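Local coordinates for protein glucanase (Clostridium thermocellum, PDB 5GXX) that probably hydrolyses the beta-1,4-glucosidic bonds of cellulose as a family 9 endoglucanase, with a catalytic domain joined to a cellulose-binding module, at residues 48-53 against 58-63; 116-121 against 126-131; 252-257 against 312-317. The protein carries 1 engineered substitution. All coordinates share one frame; numbering follows the deposited sequence.

Contact 1: residues 48-53 against 58-63; sequences WYDAGD and NLPMAY
The indole of Trp48 meets the side chain of Met61 obliquely at its six-membered ring, where CE3 of Trp48 lies 3.7 Å from CG of Met61. The indole also meets Tyr18, the ring planes at about 45°, and the Trp48 side chain touches Ala95 of helix 85-101 and Cys412 of helix 412-429. The other flat group is the carboxylate of Asp50: its OD1 lies 3.4 Å from CG of Pro60, the two side chains crossing at about a right angle, while OD2 is hydrogen-bonded to the hydroxyl of Tyr191. A bound Tris lies near Asp50. Met61 also reaches the loop backbone, at Trp48. Its chain bends at the last torsion (chi3 -58°), which turns the methyl back so that CE comes to 3.4 Å from the carbonyl O of Trp48. The sulfur sits beside the other end of that residue, and Trp48 N gives SD of Met61 a weak but almost straight hydrogen bond of 3.6 Å (175°). The loop carries the Asp-Ala-Gly-Asp sequence of family 9 glucanases, within which Ala51 N bonds to OD1 of Asp53 at 2.9 Å. Chemically, Met61 joins the loop to the first turn of helix 58-75 by apolar contact with the indole and one weak N-H...S bond, while the Pro60 ring abuts the Asp50 carboxylate, which Tyr191 probably restrains in its rotation beside the Tris.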
loop_
_atom_site.group_PDB
_atom_site.type_symbol
_atom_site.label_atom_id
_atom_site.label_comp_id
_atom_site.label_asym_id
_atom_site.label_seq_id
_atom_site.Cartn_x
_atom_site.Cartn_y
_atom_site.Cartn_z
ATOM N N TRP A 48 -5.177 35.740 -16.098
ATOM C CA TRP A 48 -4.006 35.427 -15.280
ATOM C C TRP A 48 -4.327 34.468 -14.152
ATOM O O TRP A 48 -5.358 34.648 -13.497
ATOM C CB TRP A 48 -3.430 36.669 -14.601
ATOM C CG TRP A 48 -2.886 37.724 -15.528
ATOM C CD1 TRP A 48 -2.099 37.535 -16.648
ATOM C CD2 TRP A 48 -3.085 39.137 -15.413
ATOM N NE1 TRP A 48 -1.788 38.755 -17.220
ATOM C CE2 TRP A 48 -2.400 39.748 -16.492
ATOM C CE3 TRP A 48 -3.777 39.954 -14.502
ATOM C CZ2 TRP A 48 -2.374 41.129 -16.669
ATOM C CZ3 TRP A 48 -3.761 41.326 -14.692
ATOM C CH2 TRP A 48 -3.063 41.901 -15.769
ATOM N N TYR A 49 -3.410 33.534 -13.883
ATOM C CA TYR A 49 -3.421 32.841 -12.590
ATOM C C TYR A 49 -3.124 33.879 -11.521
ATOM O O TYR A 49 -2.340 34.822 -11.740
ATOM C CB TYR A 49 -2.398 31.704 -12.542
ATOM C CG TYR A 49 -2.612 30.735 -13.670
ATOM C CD1 TYR A 49 -3.856 30.136 -13.846
ATOM C CD2 TYR A 49 -1.588 30.429 -14.563
ATOM C CE1 TYR A 49 -4.083 29.254 -14.882
ATOM C CE2 TYR A 49 -1.794 29.531 -15.598
ATOM C CZ TYR A 49 -3.042 28.947 -15.747
ATOM O OH TYR A 49 -3.247 28.108 -16.818
ATOM N N ASP A 50 -3.736 33.734 -10.353
ATOM C CA ASP A 50 -3.661 34.826 -9.388
ATOM C C ASP A 50 -2.276 35.047 -8.775
ATOM O O ASP A 50 -1.762 36.179 -8.744
ATOM C CB ASP A 50 -4.676 34.600 -8.264
ATOM C CG ASP A 50 -4.628 35.708 -7.239
ATOM O OD1 ASP A 50 -4.964 36.864 -7.589
ATOM O OD2 ASP A 50 -4.231 35.410 -6.086
ATOM N N ALA A 51 -1.671 33.962 -8.320
ATOM C CA ALA A 51 -0.499 34.078 -7.469
ATOM C C ALA A 51 0.440 32.944 -7.868
ATOM O O ALA A 51 0.711 32.798 -9.062
ATOM C CB ALA A 51 -0.863 34.065 -5.983
ATOM N N GLY A 52 0.953 32.169 -6.919
ATOM C CA GLY A 52 1.755 30.993 -7.270
ATOM C C GLY A 52 0.908 29.746 -7.418
ATOM O O GLY A 52 1.428 28.630 -7.431
ATOM N N ASP A 53 -0.389 30.000 -7.593
ATOM C CA ASP A 53 -1.428 28.995 -7.763
ATOM C C ASP A 53 -1.999 29.051 -9.170
ATOM O O ASP A 53 -1.456 29.699 -10.061
ATOM C CB ASP A 53 -2.539 29.214 -6.724
ATOM C CG ASP A 53 -3.239 30.553 -6.871
ATOM O OD1 ASP A 53 -2.723 31.395 -7.642
ATOM O OD2 ASP A 53 -4.315 30.749 -6.237
ATOM N N ASN A 58 -11.346 36.716 -10.120
ATOM C CA ASN A 58 -11.580 37.925 -10.907
ATOM C C ASN A 58 -11.451 39.242 -10.155
ATOM O O ASN A 58 -11.170 40.253 -10.793
ATOM C CB ASN A 58 -12.963 37.909 -11.580
ATOM C CG ASN A 58 -13.034 37.016 -12.804
ATOM O OD1 ASN A 58 -12.337 36.007 -12.890
ATOM N ND2 ASN A 58 -13.871 37.409 -13.771
ATOM N N LEU A 59 -11.682 39.254 -8.842
ATOM C CA LEU A 59 -11.597 40.515 -8.103
ATOM C C LEU A 59 -10.157 41.045 -8.117
ATOM O O LEU A 59 -9.933 42.150 -8.615
ATOM C CB LEU A 59 -12.209 40.440 -6.694
ATOM C CG LEU A 59 -12.182 41.713 -5.836
ATOM C CD1 LEU A 59 -12.843 42.905 -6.529
ATOM C CD2 LEU A 59 -12.858 41.432 -4.499
ATOM N N PRO A 60 -9.173 40.301 -7.572
ATOM C CA PRO A 60 -7.814 40.835 -7.718
ATOM C C PRO A 60 -7.310 40.856 -9.163
ATOM O O PRO A 60 -6.427 41.655 -9.479
ATOM C CB PRO A 60 -6.967 39.883 -6.858
ATOM C CG PRO A 60 -7.759 38.583 -6.890
ATOM C CD PRO A 60 -9.178 39.059 -6.782
ATOM N N MET A 61 -7.851 40.023 -10.048
ATOM C CA MET A 61 -7.378 40.056 -11.420
ATOM C C MET A 61 -7.771 41.362 -12.070
ATOM O O MET A 61 -6.932 42.035 -12.693
ATOM C CB MET A 61 -7.916 38.892 -12.254
ATOM C CG MET A 61 -7.083 38.671 -13.505
ATOM S SD MET A 61 -7.883 37.765 -14.839
ATOM C CE MET A 61 -8.317 36.204 -14.083
ATOM N N ALA A 62 -9.041 41.736 -11.885
ATOM C CA ALA A 62 -9.544 42.965 -12.468
ATOM C C ALA A 62 -8.891 44.157 -11.780
ATOM O O ALA A 62 -8.533 45.120 -12.447
ATOM C CB ALA A 62 -11.064 43.010 -12.367
ATOM N N TYR A 63 -8.665 44.079 -10.470
ATOM C CA TYR A 63 -8.017 45.171 -9.743
ATOM C C TYR A 63 -6.657 45.414 -10.370
ATOM O O TYR A 63 -6.276 46.559 -10.652
ATOM C CB TYR A 63 -7.871 44.849 -8.251
ATOM C CG TYR A 63 -6.783 45.663 -7.581
ATOM C CD1 TYR A 63 -7.054 46.934 -7.079
ATOM C CD2 TYR A 63 -5.481 45.158 -7.473
ATOM C CE1 TYR A 63 -6.061 47.700 -6.480
ATOM C CE2 TYR A 63 -4.471 45.923 -6.868
ATOM C CZ TYR A 63 -4.776 47.191 -6.393
ATOM O OH TYR A 63 -3.818 47.974 -5.787
#

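Contact 2: residues 116-121 against 126-131; sequences AADHKW and EVIEKE
Trp121 is the centre of this contact and Glu131 lies over one of its faces. CG of Glu131 stands 3.6 Å from the centroid of the five-membered ring, 15° off its normal, a CH-pi contact. A bend at chi2 (66°) then sets the carboxylate nearly parallel to the indole plane, the two only 7° apart, but displaced outward past the CD1 rim, with CD of Glu131 3.5 Å from CD1 of Trp121. The six-membered ring is met by aliphatic branches instead: CG1 of Ile128 comes obliquely to 3.4 Å from CZ3 of Trp121, and CG2 of Val127 lies at the edge, 4.1 Å from CH2 of Trp121. The end of Ile128 runs on toward helix 115-120, its CD1 resting 3.7 Å from OD2 of Asp118.

Farther out, short i to i+3 bonds form the turn that presents Ile128 and Glu131 together; one runs from Glu131 N to Ile128 O at 3.0 Å. Asp118 is held through OD1 by the backbone N of His54, and Arg364 bonds to the carbonyls of His119 and Trp121. The indole N-H of Trp121 goes to the carbonyl of Ile543, and Lys130 bonds to Thr538, both in the C-terminal beta-rich part of the chain. That single N-H, spent on a carbonyl, would fix the rotation of the ring, while CG of Glu131 covers one face and the six-membered ring meets carbon atoms of Ile128 and Val127. The contact thus ties two short helical turns to the beta-rich module.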
loop_
_atom_site.group_PDB
_atom_site.type_symbol
_atom_site.label_atom_id
_atom_site.label_comp_id
_atom_site.label_asym_id
_atom_site.label_seq_id
_atom_site.Cartn_x
_atom_site.Cartn_y
_atom_site.Cartn_z
ATOM N N ALA A 116 -9.442 25.746 -2.551
ATOM C CA ALA A 116 -8.927 24.670 -1.716
ATOM C C ALA A 116 -8.344 23.504 -2.507
ATOM O O ALA A 116 -7.254 23.018 -2.185
ATOM C CB ALA A 116 -10.004 24.175 -0.762
ATOM N N ALA A 117 -9.070 23.075 -3.533
ATOM C CA ALA A 117 -8.588 22.031 -4.435
ATOM C C ALA A 117 -7.296 22.436 -5.146
ATOM O O ALA A 117 -6.342 21.658 -5.194
ATOM C CB ALA A 117 -9.669 21.660 -5.457
ATOM N N ASP A 118 -7.266 23.656 -5.676
ATOM C CA ASP A 118 -6.077 24.158 -6.370
ATOM C C ASP A 118 -4.844 24.184 -5.450
ATOM O O ASP A 118 -3.762 23.707 -5.812
ATOM C CB ASP A 118 -6.396 25.536 -6.970
ATOM C CG ASP A 118 -5.328 26.031 -7.934
ATOM O OD1 ASP A 118 -4.296 26.558 -7.444
ATOM O OD2 ASP A 118 -5.536 25.869 -9.157
ATOM N N HIS A 119 -5.003 24.748 -4.259
ATOM C CA HIS A 119 -3.884 24.978 -3.354
ATOM C C HIS A 119 -3.340 23.709 -2.727
ATOM O O HIS A 119 -2.178 23.662 -2.326
ATOM C CB HIS A 119 -4.301 25.993 -2.286
ATOM C CG HIS A 119 -4.514 27.361 -2.850
ATOM N ND1 HIS A 119 -4.800 28.452 -2.061
ATOM C CD2 HIS A 119 -4.465 27.813 -4.125
ATOM C CE1 HIS A 119 -4.929 29.521 -2.829
ATOM N NE2 HIS A 119 -4.719 29.162 -4.082
ATOM N N LYS A 120 -4.152 22.656 -2.700
ATOM C CA LYS A 120 -3.695 21.411 -2.091
ATOM C C LYS A 120 -2.608 20.717 -2.917
ATOM O O LYS A 120 -1.846 19.899 -2.397
ATOM C CB LYS A 120 -4.901 20.497 -1.897
ATOM C CG LYS A 120 -4.709 19.403 -0.881
ATOM C CD LYS A 120 -6.025 18.638 -0.728
ATOM C CE LYS A 120 -5.803 17.205 -0.263
ATOM N NZ LYS A 120 -4.816 17.123 0.855
ATOM N N TRP A 121 -2.509 21.077 -4.195
ATOM C CA TRP A 121 -1.601 20.412 -5.127
ATOM C C TRP A 121 -0.495 21.380 -5.538
ATOM O O TRP A 121 -0.762 22.562 -5.770
ATOM C CB TRP A 121 -2.376 19.940 -6.361
ATOM C CG TRP A 121 -1.541 19.299 -7.438
ATOM C CD1 TRP A 121 -1.044 18.028 -7.449
ATOM C CD2 TRP A 121 -1.118 19.909 -8.662
ATOM N NE1 TRP A 121 -0.342 17.803 -8.614
ATOM C CE2 TRP A 121 -0.367 18.944 -9.374
ATOM C CE3 TRP A 121 -1.298 21.181 -9.226
ATOM C CZ2 TRP A 121 0.198 19.201 -10.625
ATOM C CZ3 TRP A 121 -0.737 21.434 -10.469
ATOM C CH2 TRP A 121 -0.002 20.446 -11.156
ATOM N N GLU A 126 0.804 23.554 -16.726
ATOM C CA GLU A 126 0.531 22.817 -17.956
ATOM C C GLU A 126 0.062 21.378 -17.734
ATOM O O GLU A 126 -0.460 20.750 -18.666
ATOM C CB GLU A 126 1.769 22.806 -18.846
ATOM C CG GLU A 126 2.221 24.161 -19.401
ATOM C CD GLU A 126 2.998 25.016 -18.409
ATOM O OE1 GLU A 126 3.350 24.550 -17.294
ATOM O OE2 GLU A 126 3.235 26.204 -18.763
ATOM N N VAL A 127 0.260 20.855 -16.529
ATOM C CA VAL A 127 -0.127 19.467 -16.250
ATOM C C VAL A 127 -1.263 19.346 -15.231
ATOM O O VAL A 127 -1.662 18.230 -14.897
ATOM C CB VAL A 127 1.092 18.594 -15.837
ATOM C CG1 VAL A 127 2.093 18.517 -17.002
ATOM C CG2 VAL A 127 1.741 19.133 -14.576
ATOM N N ILE A 128 -1.827 20.459 -14.766
ATOM C CA ILE A 128 -2.840 20.406 -13.691
ATOM C C ILE A 128 -4.118 19.637 -14.060
ATOM O O ILE A 128 -4.779 19.073 -13.181
ATOM C CB ILE A 128 -3.182 21.813 -13.111
ATOM C CG1 ILE A 128 -3.884 21.683 -11.750
ATOM C CG2 ILE A 128 -4.030 22.606 -14.088
ATOM C CD1 ILE A 128 -3.991 22.999 -10.989
ATOM N N GLU A 129 -4.473 19.601 -15.342
ATOM C CA GLU A 129 -5.674 18.883 -15.765
ATOM C C GLU A 129 -5.550 17.366 -15.636
ATOM O O GLU A 129 -6.568 16.676 -15.622
ATOM C CB GLU A 129 -6.082 19.289 -17.183
ATOM C CG GLU A 129 -6.483 20.757 -17.264
ATOM C CD GLU A 129 -6.807 21.220 -18.674
ATOM O OE1 GLU A 129 -6.284 20.635 -19.649
ATOM O OE2 GLU A 129 -7.559 22.204 -18.803
ATOM N N LYS A 130 -4.327 16.852 -15.521
ATOM C CA LYS A 130 -4.115 15.442 -15.213
ATOM C C LYS A 130 -4.403 15.141 -13.747
ATOM O O LYS A 130 -4.741 14.005 -13.410
ATOM C CB LYS A 130 -2.692 14.997 -15.571
ATOM C CG LYS A 130 -2.341 15.053 -17.064
ATOM C CD LYS A 130 -3.185 14.126 -17.944
ATOM C CE LYS A 130 -2.951 12.656 -17.678
ATOM N NZ LYS A 130 -3.364 11.833 -18.866
ATOM N N GLU A 131 -4.285 16.154 -12.887
ATOM C CA GLU A 131 -4.529 16.023 -11.451
ATOM C C GLU A 131 -5.994 16.242 -11.048
ATOM O O GLU A 131 -6.526 15.512 -10.203
ATOM C CB GLU A 131 -3.617 16.985 -10.673
ATOM C CG GLU A 131 -3.909 17.074 -9.169
ATOM C CD GLU A 131 -3.614 15.785 -8.419
ATOM O OE1 GLU A 131 -2.894 14.915 -8.949
ATOM O OE2 GLU A 131 -4.083 15.641 -7.273
#

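Contact 3: residues 252-257 against 312-317; sequences AMILLA and AFVYAD
Ile254 packs against Val314 and Tyr315 in the closer part of this contact, between helices 249-260 and 301-318. Their segments run nearly parallel, 13° apart, with axes 10.2 Å from each other. CG2 does the touching: placed anti to the backbone N of Ile254, it lies 4.2 Å from CG1 of Val314 and, at the ring edge, 4.2 Å from CD1 of Tyr315. The looser part is one turn on, where CB of Ala257 also faces the edge of the Tyr315 ring, 4.4 Å from CE1.

All four touching residues are buried, so the slack side gives onto other helices. Tyr315 CG points anti to its own N (chi1 -173°), which carries the ring past Ala257 toward helix 263-276, where OH bonds to His266 and Gln270. Val314 also touches Glu74 and Tyr75 of helix 58-75. Solvent is met farther along, at Asp317, whose OD2 makes a salt bridge to Arg424 and a hydrogen bond to Tyr75 OH.

This is helix packing within the (alpha/alpha)6 barrel of family 9 catalytic domains. Dispersion alone joins the two segments, whereas the polar end of Tyr315 pins its ring to a third helix.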
loop_
_atom_site.group_PDB
_atom_site.type_symbol
_atom_site.label_atom_id
_atom_site.label_comp_id
_atom_site.label_asym_id
_atom_site.label_seq_id
_atom_site.Cartn_x
_atom_site.Cartn_y
_atom_site.Cartn_z
ATOM N N ALA A 252 -9.706 56.386 -5.732
ATOM C CA ALA A 252 -10.833 57.108 -6.318
ATOM C C ALA A 252 -10.950 58.535 -5.779
ATOM O O ALA A 252 -11.254 59.446 -6.540
ATOM C CB ALA A 252 -12.124 56.332 -6.133
ATOM N N MET A 253 -10.702 58.734 -4.485
ATOM C CA MET A 253 -10.745 60.060 -3.872
ATOM C C MET A 253 -9.666 60.976 -4.466
ATOM O O MET A 253 -9.900 62.169 -4.717
ATOM C CB MET A 253 -10.618 59.971 -2.345
ATOM C CG MET A 253 -11.768 59.227 -1.627
ATOM S SD MET A 253 -13.412 60.000 -1.768
ATOM C CE MET A 253 -13.329 61.179 -0.424
ATOM N N ILE A 254 -8.494 60.403 -4.727
ATOM C CA ILE A 254 -7.408 61.127 -5.371
ATOM C C ILE A 254 -7.810 61.569 -6.776
ATOM O O ILE A 254 -7.602 62.726 -7.137
ATOM C CB ILE A 254 -6.090 60.318 -5.332
ATOM C CG1 ILE A 254 -5.534 60.345 -3.901
ATOM C CG2 ILE A 254 -5.070 60.847 -6.340
ATOM C CD1 ILE A 254 -4.441 59.320 -3.666
ATOM N N LEU A 255 -8.408 60.656 -7.538
ATOM C CA LEU A 255 -8.881 60.979 -8.875
ATOM C C LEU A 255 -9.963 62.051 -8.826
ATOM O O LEU A 255 -9.995 62.923 -9.690
ATOM C CB LEU A 255 -9.411 59.722 -9.583
ATOM C CG LEU A 255 -8.387 58.629 -9.884
ATOM C CD1 LEU A 255 -9.108 57.365 -10.346
ATOM C CD2 LEU A 255 -7.330 59.080 -10.894
ATOM N N LEU A 256 -10.844 62.006 -7.830
ATOM C CA LEU A 256 -11.927 62.987 -7.714
ATOM C C LEU A 256 -11.474 64.356 -7.207
ATOM O O LEU A 256 -12.108 65.371 -7.506
ATOM C CB LEU A 256 -13.039 62.457 -6.813
ATOM C CG LEU A 256 -13.989 61.406 -7.398
ATOM C CD1 LEU A 256 -15.099 61.183 -6.385
ATOM C CD2 LEU A 256 -14.601 61.889 -8.717
ATOM N N ALA A 257 -10.387 64.376 -6.433
ATOM C CA ALA A 257 -9.719 65.623 -6.061
ATOM C C ALA A 257 -9.207 66.314 -7.315
ATOM O O ALA A 257 -9.433 67.512 -7.499
ATOM C CB ALA A 257 -8.558 65.355 -5.104
ATOM N N ALA A 312 0.664 58.172 -3.939
ATOM C CA ALA A 312 1.384 59.354 -3.467
ATOM C C ALA A 312 2.047 60.113 -4.613
ATOM O O ALA A 312 1.968 61.346 -4.645
ATOM C CB ALA A 312 2.394 58.971 -2.380
ATOM N N PHE A 313 2.643 59.397 -5.566
ATOM C CA PHE A 313 3.221 60.048 -6.742
ATOM C C PHE A 313 2.121 60.762 -7.537
ATOM O O PHE A 313 2.297 61.910 -7.955
ATOM C CB PHE A 313 3.916 59.040 -7.674
ATOM C CG PHE A 313 5.299 58.585 -7.247
ATOM C CD1 PHE A 313 6.296 59.469 -6.833
ATOM C CD2 PHE A 313 5.626 57.240 -7.352
ATOM C CE1 PHE A 313 7.563 59.013 -6.477
ATOM C CE2 PHE A 313 6.903 56.764 -7.045
ATOM C CZ PHE A 313 7.882 57.652 -6.605
ATOM N N VAL A 314 1.008 60.075 -7.791
ATOM C CA VAL A 314 -0.071 60.652 -8.593
ATOM C C VAL A 314 -0.622 61.903 -7.906
ATOM O O VAL A 314 -0.833 62.937 -8.543
ATOM C CB VAL A 314 -1.190 59.627 -8.891
ATOM C CG1 VAL A 314 -2.398 60.324 -9.541
ATOM C CG2 VAL A 314 -0.709 58.509 -9.805
ATOM N N TYR A 315 -0.811 61.833 -6.592
ATOM C CA TYR A 315 -1.344 62.964 -5.861
ATOM C C TYR A 315 -0.342 64.121 -5.842
ATOM O O TYR A 315 -0.698 65.265 -6.136
ATOM C CB TYR A 315 -1.784 62.578 -4.446
ATOM C CG TYR A 315 -2.489 63.748 -3.793
ATOM C CD1 TYR A 315 -3.730 64.199 -4.280
ATOM C CD2 TYR A 315 -1.908 64.427 -2.713
ATOM C CE1 TYR A 315 -4.358 65.299 -3.732
ATOM C CE2 TYR A 315 -2.551 65.528 -2.140
ATOM C CZ TYR A 315 -3.773 65.946 -2.652
ATOM O OH TYR A 315 -4.431 67.026 -2.109
ATOM N N ALA A 316 0.912 63.830 -5.528
ATOM C CA ALA A 316 1.940 64.870 -5.521
ATOM C C ALA A 316 2.048 65.560 -6.877
ATOM O O ALA A 316 2.186 66.776 -6.954
ATOM C CB ALA A 316 3.286 64.288 -5.120
ATOM N N ASP A 317 1.989 64.788 -7.955
ATOM C CA ASP A 317 2.084 65.367 -9.292
ATOM C C ASP A 317 0.885 66.231 -9.662
ATOM O O ASP A 317 0.974 67.031 -10.604
ATOM C CB ASP A 317 2.231 64.256 -10.328
ATOM C CG ASP A 317 3.632 63.694 -10.379
ATOM O OD1 ASP A 317 4.558 64.349 -9.847
ATOM O OD2 ASP A 317 3.807 62.601 -10.956
#

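In the fold
The contacts follow one another along the chain, each closing before the next opens, and all lie in the family 9 catalytic part. Contacts 1 and 2 are neighbours, their centres 16 Å apart, and touch directly: OD2 of Asp53 lies 2.7 Å from NE2 of His119, a probable hydrogen bond. The small sheet of strands 56-57, 108-112 and 136-139 also links their surroundings. Contact 3 lies farther out in the helical domain, though its touching residues are buried, its centre 25 Å from contact 1 and 41 Å from contact 2; helix 58-75, which begins in contact 1, later covers Val314. In space the order is contact 3, contact 1 beside the bound Tris, then contact 2 next to the beta-rich module.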